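PDB 4MT4: CmeC from Campylobacter jejuni, which forms an outer membrane channel that probably carries drugs and other compounds out of the cell as part of a tripartite efflux system. Local coordinates for residues Gln161-Glu173 with Leu244-Lys256. Residues are numbered along the deposited sequence; the frame is centred on the assembly and turned at random.
Sequences QTYFNLVNAYENE and LYKNQSYQVFNLK
Tyr250 lays its ring against Tyr170 in an offset stack, with centroids 4.5 Å apart and planes 15° from parallel. The overlap is partial: CE1 of Tyr250 sits over one face of Tyr170 toward its rim, 3.4 Å from CG of Tyr170, while the Tyr250 hydroxyl reaches past the ring to CB of Tyr170. One turn back on the helix, Val167 fills in beside the stack, its CG1 3.5 Å from CD2 of Tyr250 and its CG2 against CB of Tyr250. With CG lodged between backbone N and carbonyl carbon (chi1 65°), the Tyr250 ring stands off its extended chain and runs up against the helix.

At the base of the Tyr250 ring, Tyr163 crosses at about a right angle, and its OH accepts the backbone N-H of Gln251 at 3.0 Å, a bent bond (142°). That hydroxyl also bonds the carboxylate of Asp43, just before helix 44-56. The extended side chain of Gln251 carries NE2 to the carbonyl of Asp42.

CD2 of Leu166 meets CB of Gln248 at 3.7 Å, and CZ of Phe164 approaches CD1 of Phe253 at 4.2 Å, the two rings steeply inclined. The Gln248 chain, bent at chi2, gives NE2 to the carbonyl of the next residue, Ser249. Methyl CG2 of Val252 makes van der Waals contact with the Glu171 carboxylate.

The connection after helix 240-245 thus crosses helix 129-195, consistent with the belt around the alpha-helical barrel in outer membrane factors. Accepting from Gln251, the Tyr163 hydroxyl can donate to Asp43, which probably fixes its orientation; the stack seats Tyr250 without a further direct bond.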
loop_
_atom_site.group_PDB
_atom_site.type_symbol
_atom_site.label_atom_id
_atom_site.label_comp_id
_atom_site.label_asym_id
_atom_site.label_seq_id
_atom_site.Cartn_x
_atom_site.Cartn_y
_atom_site.Cartn_z
ATOM N N GLN B 161 11.716 -7.912 17.793
ATOM C CA GLN B 161 11.929 -9.001 16.848
ATOM C C GLN B 161 13.071 -8.703 15.878
ATOM O O GLN B 161 13.707 -9.621 15.361
ATOM C CB GLN B 161 10.641 -9.296 16.074
ATOM C CG GLN B 161 9.552 -9.962 16.908
ATOM C CD GLN B 161 8.346 -10.372 16.084
ATOM O OE1 GLN B 161 8.090 -9.812 15.018
ATOM N NE2 GLN B 161 7.603 -11.360 16.571
ATOM N N THR B 162 13.330 -7.422 15.633
ATOM C CA THR B 162 14.463 -7.019 14.805
ATOM C C THR B 162 15.760 -7.209 15.584
ATOM O O THR B 162 16.779 -7.625 15.029
ATOM C CB THR B 162 14.343 -5.553 14.344
ATOM O OG1 THR B 162 13.184 -5.407 13.516
ATOM C CG2 THR B 162 15.575 -5.125 13.557
ATOM N N TYR B 163 15.706 -6.908 16.878
ATOM C CA TYR B 163 16.844 -7.112 17.767
ATOM C C TYR B 163 17.260 -8.578 17.791
ATOM O O TYR B 163 18.439 -8.901 17.657
ATOM C CB TYR B 163 16.511 -6.640 19.185
ATOM C CG TYR B 163 17.521 -7.052 20.237
ATOM C CD1 TYR B 163 18.685 -6.322 20.435
ATOM C CD2 TYR B 163 17.306 -8.168 21.037
ATOM C CE1 TYR B 163 19.610 -6.692 21.396
ATOM C CE2 TYR B 163 18.224 -8.549 22.001
ATOM C CZ TYR B 163 19.374 -7.807 22.175
ATOM O OH TYR B 163 20.290 -8.176 23.132
ATOM N N PHE B 164 16.278 -9.457 17.958
ATOM C CA PHE B 164 16.523 -10.892 18.039
ATOM C C PHE B 164 17.004 -11.464 16.709
ATOM O O PHE B 164 17.816 -12.390 16.682
ATOM C CB PHE B 164 15.259 -11.619 18.499
ATOM C CG PHE B 164 15.064 -11.605 19.989
ATOM C CD1 PHE B 164 16.148 -11.747 20.840
ATOM C CD2 PHE B 164 13.803 -11.439 20.539
ATOM C CE1 PHE B 164 15.979 -11.733 22.212
ATOM C CE2 PHE B 164 13.627 -11.422 21.913
ATOM C CZ PHE B 164 14.717 -11.570 22.750
ATOM N N ASN B 165 16.501 -10.915 15.607
ATOM C CA ASN B 165 16.977 -11.297 14.283
ATOM C C ASN B 165 18.414 -10.839 14.073
ATOM O O ASN B 165 19.183 -11.477 13.350
ATOM C CB ASN B 165 16.077 -10.718 13.192
ATOM C CG ASN B 165 14.755 -11.448 13.072
ATOM O OD1 ASN B 165 14.634 -12.607 13.468
ATOM N ND2 ASN B 165 13.754 -10.771 12.519
ATOM N N LEU B 166 18.771 -9.729 14.711
ATOM C CA LEU B 166 20.130 -9.209 14.644
ATOM C C LEU B 166 21.088 -10.089 15.443
ATOM O O LEU B 166 22.180 -10.415 14.974
ATOM C CB LEU B 166 20.185 -7.773 15.160
ATOM C CG LEU B 166 21.587 -7.168 15.256
ATOM C CD1 LEU B 166 22.247 -7.121 13.883
ATOM C CD2 LEU B 166 21.545 -5.785 15.885
ATOM N N VAL B 167 20.673 -10.465 16.650
ATOM C CA VAL B 167 21.469 -11.349 17.497
ATOM C C VAL B 167 21.637 -12.705 16.824
ATOM O O VAL B 167 22.698 -13.325 16.899
ATOM C CB VAL B 167 20.829 -11.540 18.889
ATOM C CG1 VAL B 167 21.701 -12.426 19.756
ATOM C CG2 VAL B 167 20.607 -10.195 19.561
ATOM N N ASN B 168 20.575 -13.155 16.165
ATOM C CA ASN B 168 20.605 -14.385 15.386
ATOM C C ASN B 168 21.635 -14.273 14.267
ATOM O O ASN B 168 22.354 -15.225 13.967
ATOM C CB ASN B 168 19.220 -14.676 14.808
ATOM C CG ASN B 168 19.078 -16.096 14.291
ATOM O OD1 ASN B 168 17.993 -16.505 13.881
ATOM N ND2 ASN B 168 20.164 -16.857 14.321
ATOM N N ALA B 169 21.701 -13.094 13.660
ATOM C CA ALA B 169 22.633 -12.839 12.572
ATOM C C ALA B 169 24.070 -12.777 13.079
ATOM O O ALA B 169 24.994 -13.220 12.400
ATOM C CB ALA B 169 22.266 -11.553 11.857
ATOM N N TYR B 170 24.251 -12.230 14.277
ATOM C CA TYR B 170 25.567 -12.179 14.903
ATOM C C TYR B 170 26.075 -13.582 15.224
ATOM O O TYR B 170 27.241 -13.901 14.987
ATOM C CB TYR B 170 25.534 -11.335 16.179
ATOM C CG TYR B 170 25.797 -9.861 15.969
ATOM C CD1 TYR B 170 27.037 -9.411 15.530
ATOM C CD2 TYR B 170 24.813 -8.915 16.231
ATOM C CE1 TYR B 170 27.284 -8.062 15.342
ATOM C CE2 TYR B 170 25.052 -7.565 16.048
ATOM C CZ TYR B 170 26.287 -7.144 15.603
ATOM O OH TYR B 170 26.522 -5.798 15.422
ATOM N N GLU B 171 25.187 -14.413 15.762
ATOM C CA GLU B 171 25.530 -15.776 16.155
ATOM C C GLU B 171 25.941 -16.629 14.961
ATOM O O GLU B 171 26.924 -17.366 15.025
ATOM C CB GLU B 171 24.353 -16.429 16.882
ATOM C CG GLU B 171 24.144 -15.921 18.300
ATOM C CD GLU B 171 25.222 -16.400 19.252
ATOM O OE1 GLU B 171 25.208 -17.597 19.610
ATOM O OE2 GLU B 171 26.085 -15.583 19.637
ATOM N N ASN B 172 25.183 -16.530 13.873
ATOM C CA ASN B 172 25.501 -17.274 12.660
ATOM C C ASN B 172 26.786 -16.770 12.011
ATOM O O ASN B 172 27.548 -17.551 11.439
ATOM C CB ASN B 172 24.345 -17.197 11.662
ATOM C CG ASN B 172 23.153 -18.031 12.086
ATOM O OD1 ASN B 172 23.272 -18.924 12.923
ATOM N ND2 ASN B 172 21.995 -17.747 11.501
ATOM N N GLU B 173 27.024 -15.466 12.105
ATOM C CA GLU B 173 28.236 -14.870 11.556
ATOM C C GLU B 173 29.472 -15.313 12.333
ATOM O O GLU B 173 30.515 -15.604 11.746
ATOM C CB GLU B 173 28.137 -13.344 11.564
ATOM C CG GLU B 173 29.410 -12.643 11.117
ATOM C CD GLU B 173 29.343 -11.144 11.303
ATOM O OE1 GLU B 173 28.242 -10.635 11.595
ATOM O OE2 GLU B 173 30.390 -10.477 11.166
ATOM N N LEU B 244 25.189 5.459 10.558
ATOM C CA LEU B 244 26.225 5.206 9.563
ATOM C C LEU B 244 27.332 4.261 10.030
ATOM O O LEU B 244 27.724 3.354 9.295
ATOM C CB LEU B 244 26.857 6.528 9.119
ATOM C CG LEU B 244 26.218 7.268 7.945
ATOM C CD1 LEU B 244 26.901 8.609 7.726
ATOM C CD2 LEU B 244 26.294 6.421 6.687
ATOM N N TYR B 245 27.840 4.471 11.240
ATOM C CA TYR B 245 29.091 3.828 11.633
ATOM C C TYR B 245 29.008 2.904 12.850
ATOM O O TYR B 245 29.804 1.974 12.975
ATOM C CB TYR B 245 30.156 4.901 11.885
ATOM C CG TYR B 245 30.338 5.852 10.723
ATOM C CD1 TYR B 245 30.877 5.413 9.519
ATOM C CD2 TYR B 245 29.970 7.188 10.828
ATOM C CE1 TYR B 245 31.043 6.279 8.453
ATOM C CE2 TYR B 245 30.133 8.060 9.768
ATOM C CZ TYR B 245 30.669 7.601 8.583
ATOM O OH TYR B 245 30.834 8.464 7.524
ATOM N N LYS B 246 28.057 3.148 13.745
ATOM C CA LYS B 246 27.997 2.380 14.987
ATOM C C LYS B 246 27.358 1.001 14.827
ATOM O O LYS B 246 26.692 0.720 13.831
ATOM C CB LYS B 246 27.245 3.166 16.060
ATOM C CG LYS B 246 28.007 4.360 16.599
ATOM C CD LYS B 246 27.484 4.768 17.964
ATOM C CE LYS B 246 28.400 5.784 18.622
ATOM N NZ LYS B 246 28.273 5.757 20.105
ATOM N N ASN B 247 27.575 0.146 15.822
ATOM C CA ASN B 247 26.982 -1.186 15.848
ATOM C C ASN B 247 26.022 -1.340 17.022
ATOM O O ASN B 247 25.575 -0.351 17.601
ATOM C CB ASN B 247 28.068 -2.261 15.913
ATOM C CG ASN B 247 29.043 -2.176 14.755
ATOM O OD1 ASN B 247 28.759 -2.647 13.653
ATOM N ND2 ASN B 247 30.203 -1.577 15.001
ATOM N N GLN B 248 25.710 -2.582 17.378
ATOM C CA GLN B 248 24.751 -2.842 18.445
ATOM C C GLN B 248 25.249 -3.898 19.425
ATOM O O GLN B 248 25.467 -5.053 19.054
ATOM C CB GLN B 248 23.407 -3.276 17.855
ATOM C CG GLN B 248 22.361 -3.641 18.897
ATOM C CD GLN B 248 21.942 -2.457 19.747
ATOM O OE1 GLN B 248 21.791 -1.343 19.249
ATOM N NE2 GLN B 248 21.756 -2.695 21.041
ATOM N N SER B 249 25.433 -3.492 20.678
ATOM C CA SER B 249 25.753 -4.427 21.750
ATOM C C SER B 249 24.533 -5.296 22.031
ATOM O O SER B 249 23.402 -4.817 21.968
ATOM C CB SER B 249 26.183 -3.682 23.015
ATOM O OG SER B 249 27.319 -2.870 22.777
ATOM N N TYR B 250 24.756 -6.568 22.341
ATOM C CA TYR B 250 23.640 -7.491 22.523
ATOM C C TYR B 250 23.916 -8.582 23.555
ATOM O O TYR B 250 24.997 -8.646 24.143
ATOM C CB TYR B 250 23.271 -8.134 21.183
ATOM C CG TYR B 250 24.357 -9.013 20.602
ATOM C CD1 TYR B 250 25.383 -8.471 19.840
ATOM C CD2 TYR B 250 24.353 -10.385 20.815
ATOM C CE1 TYR B 250 26.377 -9.273 19.309
ATOM C CE2 TYR B 250 25.338 -11.194 20.288
ATOM C CZ TYR B 250 26.348 -10.633 19.536
ATOM O OH TYR B 250 27.334 -11.435 19.007
ATOM N N GLN B 251 22.919 -9.436 23.762
ATOM C CA GLN B 251 23.005 -10.525 24.725
ATOM C C GLN B 251 22.310 -11.768 24.180
ATOM O O GLN B 251 21.190 -11.686 23.676
ATOM C CB GLN B 251 22.382 -10.109 26.058
ATOM C CG GLN B 251 22.092 -11.260 27.005
ATOM C CD GLN B 251 21.366 -10.812 28.258
ATOM O OE1 GLN B 251 21.777 -9.859 28.918
ATOM N NE2 GLN B 251 20.274 -11.493 28.585
ATOM N N VAL B 252 22.983 -12.911 24.280
ATOM C CA VAL B 252 22.445 -14.182 23.801
ATOM C C VAL B 252 21.163 -14.571 24.535
ATOM O O VAL B 252 21.076 -14.457 25.759
ATOM C CB VAL B 252 23.491 -15.318 23.947
ATOM C CG1 VAL B 252 22.821 -16.690 23.998
ATOM C CG2 VAL B 252 24.503 -15.254 22.815
ATOM N N PHE B 253 20.168 -15.018 23.776
ATOM C CA PHE B 253 18.906 -15.466 24.348
ATOM C C PHE B 253 19.040 -16.851 24.969
ATOM O O PHE B 253 19.443 -17.805 24.304
ATOM C CB PHE B 253 17.807 -15.477 23.282
ATOM C CG PHE B 253 16.506 -16.067 23.755
ATOM C CD1 PHE B 253 15.625 -15.312 24.511
ATOM C CD2 PHE B 253 16.160 -17.373 23.438
ATOM C CE1 PHE B 253 14.428 -15.848 24.946
ATOM C CE2 PHE B 253 14.964 -17.913 23.873
ATOM C CZ PHE B 253 14.097 -17.149 24.627
ATOM N N ASN B 254 18.695 -16.952 26.248
ATOM C CA ASN B 254 18.686 -18.235 26.939
ATOM C C ASN B 254 17.268 -18.686 27.266
ATOM O O ASN B 254 16.439 -17.894 27.716
ATOM C CB ASN B 254 19.525 -18.163 28.215
ATOM C CG ASN B 254 20.950 -18.641 28.002
ATOM O OD1 ASN B 254 21.355 -18.942 26.879
ATOM N ND2 ASN B 254 21.717 -18.712 29.083
ATOM N N LEU B 255 16.999 -19.967 27.035
ATOM C CA LEU B 255 15.653 -20.512 27.174
ATOM C C LEU B 255 15.153 -20.446 28.614
ATOM O O LEU B 255 15.699 -21.095 29.509
ATOM C CB LEU B 255 15.613 -21.959 26.665
ATOM C CG LEU B 255 14.254 -22.651 26.489
ATOM C CD1 LEU B 255 13.795 -23.354 27.764
ATOM C CD2 LEU B 255 13.200 -21.673 25.989
ATOM N N LYS B 256 14.114 -19.646 28.824
ATOM C CA LYS B 256 13.398 -19.614 30.091
ATOM C C LYS B 256 11.914 -19.805 29.818
ATOM O O LYS B 256 11.509 -19.973 28.668
ATOM C CB LYS B 256 13.646 -18.297 30.832
ATOM C CG LYS B 256 13.285 -17.056 30.030
ATOM C CD LYS B 256 13.467 -15.782 30.845
ATOM C CE LYS B 256 12.471 -15.709 31.991
ATOM N NZ LYS B 256 12.564 -14.419 32.728
#